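Local structure of iminosuccinate reductase (Paracoccus denitrificans, 6RQA) at residues A[255-260]-A[304-309]. The protein catalyses the NADH-dependent reduction of iminosuccinate to L-aspartate, regenerating the amino donor for the first step of the beta-hydroxyaspartate cycle of glyoxylate assimilation. Residues are numbered along the deposited sequence; the frame is centred on the assembly and turned at random.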
# COMPACT_ATOMS: atom_id res chain seq x y z
N VAL A 255 1.02 -22.30 -24.78
CA VAL A 255 1.33 -22.29 -23.36
C VAL A 255 1.19 -23.69 -22.76
O VAL A 255 1.91 -24.05 -21.82
CB VAL A 255 0.44 -21.27 -22.63
CG1 VAL A 255 0.78 -21.20 -21.15
CG2 VAL A 255 0.56 -19.90 -23.28
N ALA A 256 0.28 -24.50 -23.31
CA ALA A 256 0.01 -25.81 -22.71
C ALA A 256 1.14 -26.80 -22.96
O ALA A 256 1.36 -27.69 -22.14
CB ALA A 256 -1.31 -26.37 -23.25
N ARG A 257 1.86 -26.67 -24.07
CA ARG A 257 2.90 -27.63 -24.43
C ARG A 257 4.30 -27.17 -24.01
O ARG A 257 5.29 -27.81 -24.39
CB ARG A 257 2.87 -27.91 -25.93
CG ARG A 257 3.57 -26.89 -26.81
CD ARG A 257 3.67 -27.40 -28.24
NE ARG A 257 4.91 -26.99 -28.91
CZ ARG A 257 5.00 -25.98 -29.76
NH1 ARG A 257 3.93 -25.26 -30.06
NH2 ARG A 257 6.17 -25.68 -30.32
N ALA A 258 4.40 -26.10 -23.23
CA ALA A 258 5.69 -25.56 -22.82
C ALA A 258 5.92 -25.79 -21.34
O ALA A 258 4.98 -25.81 -20.54
CB ALA A 258 5.77 -24.06 -23.13
N ARG A 259 7.19 -25.96 -20.97
CA ARG A 259 7.58 -26.02 -19.57
C ARG A 259 7.56 -24.60 -19.01
O ARG A 259 8.38 -23.76 -19.40
CB ARG A 259 8.96 -26.66 -19.42
CG ARG A 259 9.36 -26.95 -17.98
CD ARG A 259 10.60 -27.82 -17.92
NE ARG A 259 10.39 -29.13 -18.53
CZ ARG A 259 11.30 -30.09 -18.58
NH1 ARG A 259 12.51 -29.89 -18.06
NH2 ARG A 259 11.02 -31.25 -19.14
N ILE A 260 6.62 -24.33 -18.11
CA ILE A 260 6.30 -22.97 -17.69
C ILE A 260 7.06 -22.61 -16.43
O ILE A 260 7.14 -23.40 -15.48
CB ILE A 260 4.78 -22.82 -17.48
CG1 ILE A 260 4.03 -23.14 -18.78
CG2 ILE A 260 4.44 -21.43 -17.00
CD1 ILE A 260 2.53 -23.15 -18.63
N ASP A 304 15.21 -31.21 -21.55
CA ASP A 304 15.02 -31.61 -22.94
C ASP A 304 13.72 -31.08 -23.53
O ASP A 304 13.29 -31.56 -24.59
CB ASP A 304 15.06 -33.14 -23.06
CG ASP A 304 16.46 -33.69 -22.90
OD1 ASP A 304 17.37 -33.21 -23.61
OD2 ASP A 304 16.65 -34.61 -22.07
N ALA A 305 13.09 -30.10 -22.89
CA ALA A 305 11.88 -29.51 -23.43
C ALA A 305 12.21 -28.66 -24.65
O ALA A 305 13.28 -28.06 -24.76
CB ALA A 305 11.18 -28.66 -22.37
N GLU A 306 11.26 -28.62 -25.59
CA GLU A 306 11.47 -27.86 -26.82
C GLU A 306 11.04 -26.40 -26.70
O GLU A 306 11.60 -25.55 -27.39
CB GLU A 306 10.71 -28.52 -27.98
CG GLU A 306 9.22 -28.67 -27.74
CD GLU A 306 8.49 -29.18 -28.97
OE1 GLU A 306 9.07 -29.12 -30.08
OE2 GLU A 306 7.33 -29.63 -28.83
N VAL A 307 10.07 -26.10 -25.84
CA VAL A 307 9.59 -24.73 -25.65
C VAL A 307 9.51 -24.45 -24.16
O VAL A 307 8.84 -25.18 -23.42
CB VAL A 307 8.22 -24.50 -26.32
CG1 VAL A 307 7.73 -23.09 -26.04
CG2 VAL A 307 8.31 -24.74 -27.82
N THR A 308 10.20 -23.40 -23.72
CA THR A 308 10.11 -22.91 -22.35
C THR A 308 9.50 -21.52 -22.36
O THR A 308 9.73 -20.73 -23.28
CB THR A 308 11.48 -22.88 -21.67
OG1 THR A 308 12.37 -22.04 -22.42
CG2 THR A 308 12.07 -24.28 -21.57
N ILE A 309 8.72 -21.22 -21.32
CA ILE A 309 8.06 -19.93 -21.19
C ILE A 309 8.31 -19.39 -19.79
O ILE A 309 8.16 -20.13 -18.80
CB ILE A 309 6.54 -20.03 -21.46
CG1 ILE A 309 6.28 -20.43 -22.91
CG2 ILE A 309 5.85 -18.71 -21.15
CD1 ILE A 309 4.81 -20.54 -23.25
O HOH W 1 7.61 -28.32 -24.90
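Arg259 grips the neighbouring strand through both of its backbone polar groups: its N donates to Val307 O (3.1 Å) and its O accepts from Ile309 N (3.2 Å). Two residues of 304-309 are thus tied to one of 255-260, the pattern of parallel strands. On one face of the sheet, Ala258 CB touches both Val307 CG1 (3.6 Å) and Ile309 CD1 (3.7 Å). The same CD1, at the end of an extended chain, also reaches Val255 CA in the last turn of helix 252-256. The other face carries Arg259 and Thr308; here the arginine, with CG anti to the backbone N (chi1 -172°) and a bend at chi3, sets one guanidinium face, off-centre, over Ala305 CB, while NH1 bonds to Gly301 O.

The two strands are neighbours in the parallel sheet of the Rossmann-type NAD-binding domain, where 307-311 lies between 235-239 and 259-262 and leads to the NAD-binding Gly312.

Where the helix ends, Arg257 NE makes a long salt bridge to Glu306 OE2 (3.6 Å), with the guanidinium and carboxylate planes 68° apart. Arg257 NH2 also approaches Val307 CG2 (3.4 Å). Hydrogen bonds from NH1 to Asn228 OD1 and from NH2 to Val231 O fix the rotation of this guanidinium. Farther along, Thr308 OG1 bonds to His236 ND1, and Val307 and Ile309 pack on Ile237.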